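Long-range contacts in single-stranded DNA-binding protein DdrB (Deinococcus radiodurans, PDB 4HQB), which binds single-stranded DNA as a five-subunit assembly and probably acts in the bacterium's response to DNA damage: residues 8-13 against 38-43; 54-59 against 138-143; 104-109 against 132-137. All coordinates share one frame; numbering follows the deposited sequence.

Contact 1 ties strand 6-11 to the loop that follows helix 28-36, and it closes before either of the other two opens. Its centre lies about 23 Å from that of contact 2 and about 21 Å from that of contact 3. The latter two are neighbours, with centres about 12 Å apart, and residues 104-109 and 132-137 are nested within the chain loop closed by 54-59 and 138-143. They meet through E57 and Y107, and through I54, which touches both F135 and G137. Strands 99-110 and 129-135 of contact 3 are adjacent in the mixed sheet, and the chain from R136 to K139 runs along the DNA, so contacts 2 and 3 both border it, whereas contact 1 lies at the interfaces between subunits.

Contact 1 of 3, residues 8-13 against 38-43; sequences IEFITD and LGWTSG
The carbonyl oxygen E9 O receives the hydroxyl S42 OG at 2.8 Å, from a position tilted out of the carbonyl plane, and a water that in turn accepts the N-H of G43. S42 has its hydroxyl anti to the backbone N (chi1 -177°), which carries OG over to strand 6-11 and to within 3.5 Å of I8 CG1. The same hydroxyl is bonded by the backbone N of R17 of a neighbouring subunit. Two residues along the strand, I11 pairs with T41 through two backbone bonds, I11 N to T41 O at 2.7 Å and T41 N to I11 O at 3.0 Å. This single antiparallel bridge fastens the loop after helix 28-36 to the two-stranded sheet of 6-11 and 17-22, and R82 adds bonds to I11 O, T12 O and T41 OG1. The helix itself ends in a Schellman motif with G39 at the C-prime position. W40 then lays its indole against the end of the strand and the residue after it: T12 CG2 makes a CH-pi contact over one face, 3.6 Å from the centroid of the six-membered ring, while the indole edge is turned toward the face of F10 in an offset edge-to-face pair with planes 67° apart. W40 CE3 comes to 3.7 Å from F10 CB. Beyond the indole, the carboxylate of D13 forms a salt bridge with R143 of another neighbouring subunit.

Contact 2 of 3, residues 54-59 against 138-143; sequences IENEAD and GKRQER. With nucleotides of chain G.
E55 and R140 mark the nearest approach of the two backbones, with their CA atoms 5.2 Å apart. Residues 54-56 form a short 3-10 turn, closed by E57 N bonding to I54 O, and residues 138-141 pass it in a largely extended course. The side chains of the turn supply half of the hydrogen bonds. E55 OE1 accepts the backbone N of R140 at 3.0 Å, on its anti side and somewhat out of the carboxylate plane. The amide of N56 serves Q141 twice: OD1 takes Q141 N on an in-plane lone pair at 3.0 Å, and ND2 gives a shorter, more bent bond to Q141 O at 2.7 Å. Together these bonds fix the rotation of the amide and satisfy both polar backbone atoms of Q141. Both segments are connecting loops, one after strand 50-52 and the other after strand 129-135. R140 returns the grip. Its extended chain starts with CG anti to the backbone N (chi1 178°) and runs past N56, whose ND2 lies over one face of the guanidinium group. NH1 and NH2 reach D59 end-on, as a two-pronged salt bridge with NH1 to OD1 at 3.0 Å and NH2 to OD2 at 2.9 Å. NH1 also donates to E55 O, in the guanidinium plane, so three bonds fix the orientation of the group, and R140 ties the 3-10 turn, through E55 O, to D59 further along the same loop. On the DNA side, K139 lays its extended chain beside the first nucleotide of chain G, with CD 3.6 Å from C2 of the thymine, over the face of the base. The backbone N of G138 lies beside OP1 of the second nucleotide, at a separation too short for its geometry to be trusted.

Contact 3 of 3, residues 104-109 against 132-137; sequences AIKYSR and LAIFRG. With nucleotides of chain G.
Y107 and F135 both hold CG anti to their carbonyl carbons (chi1 -75° and -65°), which sends the two rings off the same face of the sheet until Y107 CE1 and F135 CE1 are 3.7 Å apart. The rings meet rim to rim with planes strongly inclined, neither lying over the face of the other. I105 and A133 share this face, and I105 CB packs on F135 CB at 4.2 Å; K106 and I134 point to the other. Beneath the side chains the strands run antiparallel, paired by I105 N to F135 O, F135 N to I105 O and Y107 N to A133 O. At Y107 the regular pattern breaks into a classic beta bulge: Y107 O takes L132 N at 2.7 Å and, weakly, A133 N at 3.4 Å. At the far end A104 CB presses on F135 O at 3.2 Å and on R136 CB. R136 bends at its third torsion (60°), and NH2 bonds to OP2 of the third nucleotide of chain G at 2.9 Å, with the phosphate at the guanidinium edge. Strand 99-110 continues the sheet on its other side into strand 84-96, and L132 makes a backbone bond to Y50, the first residue of strand 50-52. W62, F60 and F52 add aromatic partners to the rings, and E57 binds the Y107 hydroxyl from the loop after strand 50-52.

Contact 1 of 3, residues 8-13 against 38-43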
loop_
_atom_site.group_PDB
_atom_site.type_symbol
_atom_site.label_atom_id
_atom_site.label_comp_id
_atom_site.label_asym_id
_atom_site.label_seq_id
_atom_site.Cartn_x
_atom_site.Cartn_y
_atom_site.Cartn_z
ATOM N N ILE A 8 -15.102 -1.721 0.411
ATOM C CA ILE A 8 -14.248 -1.260 -0.678
ATOM C C ILE A 8 -13.475 0.007 -0.313
ATOM O O ILE A 8 -14.054 0.972 0.188
ATOM C CB ILE A 8 -15.047 -1.054 -1.978
ATOM C CG1 ILE A 8 -14.145 -0.492 -3.074
ATOM C CG2 ILE A 8 -16.266 -0.153 -1.744
ATOM C CD1 ILE A 8 -14.795 -0.567 -4.466
ATOM N N GLU A 9 -12.163 -0.023 -0.539
ATOM C CA GLU A 9 -11.290 1.114 -0.251
ATOM C C GLU A 9 -11.152 2.071 -1.443
ATOM O O GLU A 9 -10.748 1.680 -2.541
ATOM C CB GLU A 9 -9.898 0.648 0.171
ATOM C CG GLU A 9 -9.750 0.167 1.600
ATOM C CD GLU A 9 -8.287 -0.104 1.945
ATOM O OE1 GLU A 9 -8.008 -0.674 3.026
ATOM O OE2 GLU A 9 -7.411 0.258 1.122
ATOM N N PHE A 10 -11.463 3.333 -1.197
ATOM C CA PHE A 10 -11.397 4.373 -2.201
ATOM C C PHE A 10 -10.308 5.388 -1.874
ATOM O O PHE A 10 -9.868 5.502 -0.731
ATOM C CB PHE A 10 -12.722 5.127 -2.231
ATOM C CG PHE A 10 -13.835 4.391 -2.903
ATOM C CD1 PHE A 10 -13.822 4.190 -4.295
ATOM C CD2 PHE A 10 -14.930 3.957 -2.176
ATOM C CE1 PHE A 10 -14.859 3.533 -4.933
ATOM C CE2 PHE A 10 -15.990 3.308 -2.822
ATOM C CZ PHE A 10 -15.942 3.091 -4.199
ATOM N N ILE A 11 -9.887 6.125 -2.896
ATOM C CA ILE A 11 -9.137 7.367 -2.737
ATOM C C ILE A 11 -10.031 8.454 -3.315
ATOM O O ILE A 11 -10.382 8.394 -4.495
ATOM C CB ILE A 11 -7.797 7.358 -3.526
ATOM C CG1 ILE A 11 -6.848 6.251 -3.039
ATOM C CG2 ILE A 11 -7.136 8.723 -3.465
ATOM C CD1 ILE A 11 -6.437 6.354 -1.597
ATOM N N THR A 12 -10.435 9.426 -2.489
ATOM C CA THR A 12 -11.341 10.478 -2.935
ATOM C C THR A 12 -10.656 11.438 -3.919
ATOM O O THR A 12 -9.456 11.337 -4.185
ATOM C CB THR A 12 -11.957 11.308 -1.748
ATOM O OG1 THR A 12 -10.960 12.169 -1.195
ATOM C CG2 THR A 12 -12.498 10.401 -0.651
ATOM N N ASP A 13 -11.424 12.368 -4.462
ATOM C CA ASP A 13 -10.860 13.381 -5.346
ATOM C C ASP A 13 -9.933 14.305 -4.558
ATOM O O ASP A 13 -9.097 14.997 -5.132
ATOM C CB ASP A 13 -11.980 14.189 -5.987
ATOM C CG ASP A 13 -12.843 14.862 -4.963
ATOM O OD1 ASP A 13 -13.358 14.156 -4.076
ATOM O OD2 ASP A 13 -12.981 16.098 -5.019
ATOM N N LEU A 38 -17.859 10.785 -8.739
ATOM C CA LEU A 38 -17.334 11.916 -7.970
ATOM C C LEU A 38 -15.815 12.040 -8.089
ATOM O O LEU A 38 -15.186 12.771 -7.330
ATOM C CB LEU A 38 -17.695 11.768 -6.493
ATOM C CG LEU A 38 -19.176 11.679 -6.112
ATOM C CD1 LEU A 38 -19.317 11.442 -4.599
ATOM C CD2 LEU A 38 -19.947 12.936 -6.543
ATOM N N GLY A 39 -15.221 11.301 -9.017
ATOM C CA GLY A 39 -13.777 11.275 -9.139
ATOM C C GLY A 39 -13.071 10.305 -8.192
ATOM O O GLY A 39 -11.841 10.235 -8.189
ATOM N N TRP A 40 -13.823 9.547 -7.396
ATOM C CA TRP A 40 -13.182 8.579 -6.497
ATOM C C TRP A 40 -12.664 7.375 -7.268
ATOM O O TRP A 40 -13.330 6.877 -8.174
ATOM C CB TRP A 40 -14.130 8.084 -5.387
ATOM C CG TRP A 40 -14.608 9.143 -4.419
ATOM C CD1 TRP A 40 -14.653 10.500 -4.624
ATOM C CD2 TRP A 40 -15.107 8.919 -3.089
ATOM N NE1 TRP A 40 -15.149 11.126 -3.503
ATOM C CE2 TRP A 40 -15.444 10.182 -2.553
ATOM C CE3 TRP A 40 -15.295 7.770 -2.299
ATOM C CZ2 TRP A 40 -15.959 10.333 -1.250
ATOM C CZ3 TRP A 40 -15.819 7.916 -1.010
ATOM C CH2 TRP A 40 -16.144 9.194 -0.503
ATOM N N THR A 41 -11.482 6.893 -6.893
ATOM C CA THR A 41 -10.951 5.659 -7.476
ATOM C C THR A 41 -10.636 4.599 -6.420
ATOM O O THR A 41 -10.325 4.927 -5.255
ATOM C CB THR A 41 -9.672 5.937 -8.280
ATOM O OG1 THR A 41 -8.686 6.511 -7.410
ATOM C CG2 THR A 41 -9.970 6.911 -9.433
ATOM N N SER A 42 -10.695 3.338 -6.843
ATOM C CA SER A 42 -10.329 2.208 -5.984
ATOM C C SER A 42 -9.205 1.392 -6.609
ATOM O O SER A 42 -9.370 0.846 -7.687
ATOM C CB SER A 42 -11.537 1.291 -5.747
ATOM O OG SER A 42 -11.188 0.247 -4.854
ATOM N N GLY A 43 -8.076 1.286 -5.921
ATOM C CA GLY A 43 -6.960 0.521 -6.429
ATOM C C GLY A 43 -6.062 1.329 -7.352
ATOM O O GLY A 43 -6.232 2.527 -7.517
HETATM O O HOH W 1 -7.881 2.740 -3.465
#

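Contact 2 of 3, residues 54-59 against 138-143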
loop_
_atom_site.group_PDB
_atom_site.type_symbol
_atom_site.label_atom_id
_atom_site.label_comp_id
_atom_site.label_asym_id
_atom_site.label_seq_id
_atom_site.Cartn_x
_atom_site.Cartn_y
_atom_site.Cartn_z
ATOM N N ILE A 54 -13.565 -5.090 -26.840
ATOM C CA ILE A 54 -13.606 -3.994 -27.796
ATOM C C ILE A 54 -15.041 -3.464 -27.901
ATOM O O ILE A 54 -15.240 -2.254 -27.906
ATOM C CB ILE A 54 -13.018 -4.356 -29.213
ATOM C CG1 ILE A 54 -13.050 -3.141 -30.141
ATOM C CG2 ILE A 54 -13.758 -5.550 -29.864
ATOM C CD1 ILE A 54 -12.236 -1.930 -29.645
ATOM N N GLU A 55 -16.035 -4.359 -27.923
ATOM C CA GLU A 55 -17.437 -3.944 -28.098
ATOM C C GLU A 55 -17.981 -3.120 -26.924
ATOM O O GLU A 55 -19.091 -2.627 -27.011
ATOM C CB GLU A 55 -18.375 -5.146 -28.315
ATOM C CG GLU A 55 -18.031 -6.125 -29.455
ATOM C CD GLU A 55 -18.897 -7.426 -29.434
ATOM O OE1 GLU A 55 -18.837 -8.250 -28.463
ATOM O OE2 GLU A 55 -19.654 -7.618 -30.416
ATOM N N ASN A 56 -17.236 -2.997 -25.821
ATOM C CA ASN A 56 -17.619 -2.051 -24.763
ATOM C C ASN A 56 -17.012 -0.660 -24.911
ATOM O O ASN A 56 -17.260 0.223 -24.069
ATOM C CB ASN A 56 -17.246 -2.578 -23.370
ATOM C CG ASN A 56 -18.183 -3.676 -22.890
ATOM O OD1 ASN A 56 -17.800 -4.843 -22.820
ATOM N ND2 ASN A 56 -19.423 -3.308 -22.582
ATOM N N GLU A 57 -16.210 -0.446 -25.954
ATOM C CA GLU A 57 -15.481 0.822 -26.031
ATOM C C GLU A 57 -16.366 2.062 -26.260
ATOM O O GLU A 57 -16.168 3.083 -25.626
ATOM C CB GLU A 57 -14.346 0.769 -27.056
ATOM C CG GLU A 57 -13.359 1.946 -26.960
ATOM C CD GLU A 57 -13.776 3.127 -27.833
ATOM O OE1 GLU A 57 -14.545 2.891 -28.787
ATOM O OE2 GLU A 57 -13.355 4.282 -27.563
ATOM N N ALA A 58 -17.340 1.968 -27.152
ATOM C CA ALA A 58 -18.040 3.168 -27.613
ATOM C C ALA A 58 -19.014 3.777 -26.597
ATOM O O ALA A 58 -19.294 4.967 -26.657
ATOM C CB ALA A 58 -18.729 2.916 -28.942
ATOM N N ASP A 59 -19.516 2.968 -25.667
ATOM C CA ASP A 59 -20.450 3.464 -24.666
ATOM C C ASP A 59 -20.001 3.050 -23.258
ATOM O O ASP A 59 -20.813 2.848 -22.366
ATOM C CB ASP A 59 -21.887 3.005 -24.968
ATOM C CG ASP A 59 -22.079 1.498 -24.752
ATOM O OD1 ASP A 59 -21.069 0.779 -24.684
ATOM O OD2 ASP A 59 -23.233 1.028 -24.659
ATOM N N GLY A 138 -12.599 -10.146 -27.023
ATOM C CA GLY A 138 -13.554 -10.499 -25.998
ATOM C C GLY A 138 -14.997 -10.415 -26.438
ATOM O O GLY A 138 -15.324 -10.369 -27.616
ATOM N N LYS A 139 -15.882 -10.397 -25.462
ATOM C CA LYS A 139 -17.293 -10.319 -25.758
ATOM C C LYS A 139 -17.932 -9.287 -24.844
ATOM O O LYS A 139 -17.722 -9.313 -23.616
ATOM C CB LYS A 139 -17.955 -11.667 -25.535
ATOM C CG LYS A 139 -19.469 -11.604 -25.663
ATOM C CD LYS A 139 -20.103 -12.934 -25.281
ATOM C CE LYS A 139 -21.612 -12.887 -25.457
ATOM N NZ LYS A 139 -22.247 -14.041 -24.774
ATOM N N ARG A 140 -18.722 -8.405 -25.452
ATOM C CA ARG A 140 -19.448 -7.347 -24.748
ATOM C C ARG A 140 -20.088 -7.783 -23.430
ATOM O O ARG A 140 -20.816 -8.770 -23.376
ATOM C CB ARG A 140 -20.537 -6.759 -25.641
ATOM C CG ARG A 140 -21.357 -5.670 -24.926
ATOM C CD ARG A 140 -22.193 -4.807 -25.868
ATOM N NE ARG A 140 -23.066 -3.868 -25.145
ATOM C CZ ARG A 140 -22.768 -2.585 -24.938
ATOM N NH1 ARG A 140 -21.623 -2.076 -25.387
ATOM N NH2 ARG A 140 -23.611 -1.807 -24.284
ATOM N N GLN A 141 -19.818 -7.038 -22.368
ATOM C CA GLN A 141 -20.551 -7.231 -21.114
ATOM C C GLN A 141 -21.349 -5.954 -20.779
ATOM O O GLN A 141 -20.809 -4.841 -20.816
ATOM C CB GLN A 141 -19.581 -7.589 -19.992
ATOM C CG GLN A 141 -18.649 -8.766 -20.312
ATOM C CD GLN A 141 -17.871 -9.247 -19.076
ATOM O OE1 GLN A 141 -17.819 -8.560 -18.046
ATOM N NE2 GLN A 141 -17.278 -10.433 -19.176
ATOM N N GLU A 142 -22.639 -6.120 -20.489
ATOM C CA GLU A 142 -23.523 -4.995 -20.196
ATOM C C GLU A 142 -23.074 -4.186 -18.978
ATOM O O GLU A 142 -23.328 -2.988 -18.900
ATOM C CB GLU A 142 -24.966 -5.470 -19.993
ATOM N N ARG A 143 -22.399 -4.834 -18.034
ATOM C CA ARG A 143 -22.018 -4.158 -16.796
ATOM C C ARG A 143 -21.057 -2.985 -17.035
ATOM O O ARG A 143 -21.015 -2.054 -16.238
ATOM C CB ARG A 143 -21.453 -5.157 -15.769
ATOM C CG ARG A 143 -20.113 -5.759 -16.153
ATOM C CD ARG A 143 -19.596 -6.743 -15.095
ATOM N NE ARG A 143 -18.195 -7.044 -15.380
ATOM C CZ ARG A 143 -17.296 -7.397 -14.469
ATOM N NH1 ARG A 143 -16.049 -7.633 -14.842
ATOM N NH2 ARG A 143 -17.637 -7.507 -13.187
ATOM P P DT G 1 -16.129 -15.824 -31.386
ATOM O OP1 DT G 1 -16.514 -17.218 -31.088
ATOM O OP2 DT G 1 -15.175 -15.526 -32.473
ATOM O "O5'" DT G 1 -15.609 -15.143 -30.003
ATOM C "C5'" DT G 1 -15.338 -13.745 -29.730
ATOM C "C4'" DT G 1 -14.833 -13.652 -28.283
ATOM O "O4'" DT G 1 -16.024 -13.759 -27.442
ATOM C "C3'" DT G 1 -13.966 -14.865 -27.915
ATOM O "O3'" DT G 1 -12.495 -14.911 -27.730
ATOM C "C2'" DT G 1 -14.614 -15.555 -26.710
ATOM C "C1'" DT G 1 -15.815 -14.684 -26.380
ATOM N N1 DT G 1 -17.008 -15.534 -26.164
ATOM C C2 DT G 1 -17.570 -15.524 -24.903
ATOM O O2 DT G 1 -17.140 -14.839 -23.990
ATOM N N3 DT G 1 -18.664 -16.328 -24.763
ATOM C C4 DT G 1 -19.217 -17.125 -25.749
ATOM O O4 DT G 1 -20.207 -17.812 -25.534
ATOM C C5 DT G 1 -18.575 -17.100 -27.044
ATOM C C7 DT G 1 -19.118 -17.963 -28.165
ATOM C C6 DT G 1 -17.503 -16.310 -27.198
ATOM P P DT G 2 -11.502 -13.675 -27.440
ATOM O OP1 DT G 2 -12.043 -12.340 -27.689
ATOM O OP2 DT G 2 -10.384 -14.098 -28.307
ATOM O "O5'" DT G 2 -10.989 -13.906 -25.935
ATOM C "C5'" DT G 2 -10.631 -12.840 -25.045
ATOM C "C4'" DT G 2 -9.352 -13.055 -24.255
ATOM O "O4'" DT G 2 -9.416 -14.262 -23.461
ATOM C "C3'" DT G 2 -8.069 -13.216 -25.054
ATOM O "O3'" DT G 2 -6.969 -12.866 -24.233
ATOM C "C2'" DT G 2 -8.036 -14.719 -25.311
ATOM C "C1'" DT G 2 -8.529 -15.243 -23.971
ATOM N N1 DT G 2 -9.318 -16.501 -24.029
ATOM C C2 DT G 2 -9.233 -17.314 -22.933
ATOM O O2 DT G 2 -8.545 -17.041 -21.976
ATOM N N3 DT G 2 -9.982 -18.455 -22.999
ATOM C C4 DT G 2 -10.806 -18.846 -24.028
ATOM O O4 DT G 2 -11.439 -19.892 -23.995
ATOM C C5 DT G 2 -10.865 -17.952 -25.150
ATOM C C7 DT G 2 -11.738 -18.335 -26.307
ATOM C C6 DT G 2 -10.127 -16.824 -25.111
HETATM O O HOH W 2 -15.787 -7.393 -27.659
#

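Contact 3 of 3, residues 104-109 against 132-137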
loop_
_atom_site.group_PDB
_atom_site.type_symbol
_atom_site.label_atom_id
_atom_site.label_comp_id
_atom_site.label_asym_id
_atom_site.label_seq_id
_atom_site.Cartn_x
_atom_site.Cartn_y
_atom_site.Cartn_z
ATOM N N ALA A 104 -6.831 -2.837 -31.598
ATOM C CA ALA A 104 -7.342 -2.408 -30.301
ATOM C C ALA A 104 -7.467 -0.914 -30.207
ATOM O O ALA A 104 -6.841 -0.185 -30.968
ATOM C CB ALA A 104 -6.468 -2.930 -29.181
ATOM N N ILE A 105 -8.308 -0.480 -29.275
ATOM C CA ILE A 105 -8.351 0.905 -28.860
ATOM C C ILE A 105 -7.637 1.097 -27.518
ATOM O O ILE A 105 -7.952 0.450 -26.501
ATOM C CB ILE A 105 -9.784 1.450 -28.783
ATOM C CG1 ILE A 105 -10.455 1.338 -30.152
ATOM C CG2 ILE A 105 -9.756 2.919 -28.340
ATOM C CD1 ILE A 105 -9.796 2.265 -31.227
ATOM N N LYS A 106 -6.661 1.992 -27.540
ATOM C CA LYS A 106 -5.856 2.272 -26.382
ATOM C C LYS A 106 -6.058 3.706 -25.920
ATOM O O LYS A 106 -5.944 4.650 -26.702
ATOM C CB LYS A 106 -4.377 2.017 -26.673
ATOM C CG LYS A 106 -3.461 2.405 -25.520
ATOM C CD LYS A 106 -2.019 1.924 -25.721
ATOM C CE LYS A 106 -1.278 2.812 -26.695
ATOM N NZ LYS A 106 0.202 2.745 -26.487
ATOM N N TYR A 107 -6.384 3.870 -24.645
ATOM C CA TYR A 107 -6.397 5.191 -24.056
ATOM C C TYR A 107 -5.109 5.374 -23.238
ATOM O O TYR A 107 -4.857 4.621 -22.271
ATOM C CB TYR A 107 -7.628 5.355 -23.177
ATOM C CG TYR A 107 -8.916 5.546 -23.937
ATOM C CD1 TYR A 107 -9.613 4.455 -24.433
ATOM C CD2 TYR A 107 -9.445 6.819 -24.147
ATOM C CE1 TYR A 107 -10.796 4.615 -25.116
ATOM C CE2 TYR A 107 -10.645 6.994 -24.850
ATOM C CZ TYR A 107 -11.308 5.891 -25.325
ATOM O OH TYR A 107 -12.486 6.024 -26.016
ATOM N N SER A 108 -4.292 6.360 -23.621
ATOM C CA SER A 108 -2.980 6.527 -22.980
ATOM C C SER A 108 -2.421 7.939 -23.042
ATOM O O SER A 108 -3.001 8.822 -23.685
ATOM C CB SER A 108 -1.958 5.571 -23.594
ATOM O OG SER A 108 -1.824 5.833 -24.959
ATOM N N ARG A 109 -1.289 8.139 -22.367
ATOM C CA ARG A 109 -0.648 9.451 -22.262
ATOM C C ARG A 109 0.845 9.244 -22.072
ATOM O O ARG A 109 1.271 8.136 -21.708
ATOM C CB ARG A 109 -1.186 10.217 -21.036
ATOM C CG ARG A 109 -0.784 9.591 -19.718
ATOM C CD ARG A 109 -1.269 10.428 -18.538
ATOM N NE ARG A 109 -1.084 9.737 -17.260
ATOM C CZ ARG A 109 0.044 9.771 -16.557
ATOM N NH1 ARG A 109 1.101 10.430 -17.036
ATOM N NH2 ARG A 109 0.125 9.135 -15.388
ATOM N N LEU A 132 -4.284 3.896 -19.702
ATOM C CA LEU A 132 -5.441 3.831 -18.806
ATOM C C LEU A 132 -6.337 2.623 -19.084
ATOM O O LEU A 132 -6.800 1.952 -18.154
ATOM C CB LEU A 132 -6.275 5.102 -18.903
ATOM C CG LEU A 132 -7.610 5.150 -18.148
ATOM C CD1 LEU A 132 -7.418 5.109 -16.615
ATOM C CD2 LEU A 132 -8.381 6.418 -18.581
ATOM N N ALA A 133 -6.597 2.372 -20.364
ATOM C CA ALA A 133 -7.472 1.280 -20.766
ATOM C C ALA A 133 -7.171 0.786 -22.172
ATOM O O ALA A 133 -6.805 1.562 -23.076
ATOM C CB ALA A 133 -8.938 1.695 -20.667
ATOM N N ILE A 134 -7.337 -0.515 -22.352
ATOM C CA ILE A 134 -7.127 -1.124 -23.650
ATOM C C ILE A 134 -8.349 -1.936 -23.984
ATOM O O ILE A 134 -8.688 -2.860 -23.265
ATOM C CB ILE A 134 -5.865 -2.007 -23.684
ATOM C CG1 ILE A 134 -4.649 -1.158 -23.313
ATOM C CG2 ILE A 134 -5.696 -2.664 -25.085
ATOM C CD1 ILE A 134 -3.329 -1.840 -23.486
ATOM N N PHE A 135 -9.012 -1.563 -25.073
ATOM C CA PHE A 135 -10.187 -2.265 -25.544
ATOM C C PHE A 135 -9.779 -3.195 -26.709
ATOM O O PHE A 135 -9.372 -2.725 -27.769
ATOM C CB PHE A 135 -11.284 -1.259 -25.936
ATOM C CG PHE A 135 -11.819 -0.440 -24.758
ATOM C CD1 PHE A 135 -11.171 0.718 -24.341
ATOM C CD2 PHE A 135 -12.972 -0.828 -24.083
ATOM C CE1 PHE A 135 -11.655 1.467 -23.270
ATOM C CE2 PHE A 135 -13.461 -0.093 -23.010
ATOM C CZ PHE A 135 -12.800 1.051 -22.596
ATOM N N ARG A 136 -9.863 -4.508 -26.476
ATOM C CA ARG A 136 -9.484 -5.528 -27.464
ATOM C C ARG A 136 -10.268 -6.843 -27.312
ATOM O O ARG A 136 -10.418 -7.363 -26.202
ATOM C CB ARG A 136 -7.987 -5.841 -27.373
ATOM C CG ARG A 136 -7.438 -6.563 -28.589
ATOM C CD ARG A 136 -5.950 -6.887 -28.419
ATOM N NE ARG A 136 -5.781 -7.750 -27.257
ATOM C CZ ARG A 136 -5.003 -7.485 -26.211
ATOM N NH1 ARG A 136 -4.259 -6.383 -26.183
ATOM N NH2 ARG A 136 -4.963 -8.341 -25.194
ATOM N N GLY A 137 -10.723 -7.385 -28.442
ATOM C CA GLY A 137 -11.347 -8.702 -28.514
ATOM C C GLY A 137 -12.469 -8.903 -27.496
ATOM O O GLY A 137 -13.197 -7.955 -27.142
ATOM P P DT G 3 -6.727 -11.340 -23.781
ATOM O OP1 DT G 3 -7.479 -11.119 -22.532
ATOM O OP2 DT G 3 -6.929 -10.479 -24.957
ATOM O "O5'" DT G 3 -5.165 -11.284 -23.438
ATOM C "C5'" DT G 3 -4.725 -11.835 -22.233
ATOM C "C4'" DT G 3 -3.308 -12.348 -22.409
ATOM O "O4'" DT G 3 -3.263 -13.459 -23.353
ATOM C "C3'" DT G 3 -2.332 -11.292 -22.919
ATOM O "O3'" DT G 3 -1.157 -11.502 -22.165
ATOM C "C2'" DT G 3 -2.149 -11.655 -24.402
ATOM C "C1'" DT G 3 -2.273 -13.184 -24.327
ATOM N N1 DT G 3 -2.671 -13.851 -25.590
ATOM C C2 DT G 3 -1.782 -14.752 -26.169
ATOM O O2 DT G 3 -0.680 -15.032 -25.734
ATOM N N3 DT G 3 -2.225 -15.329 -27.319
ATOM C C4 DT G 3 -3.424 -15.108 -27.944
ATOM O O4 DT G 3 -3.705 -15.674 -28.980
ATOM C C5 DT G 3 -4.317 -14.174 -27.309
ATOM C C7 DT G 3 -5.645 -13.905 -27.971
ATOM C C6 DT G 3 -3.907 -13.577 -26.162
#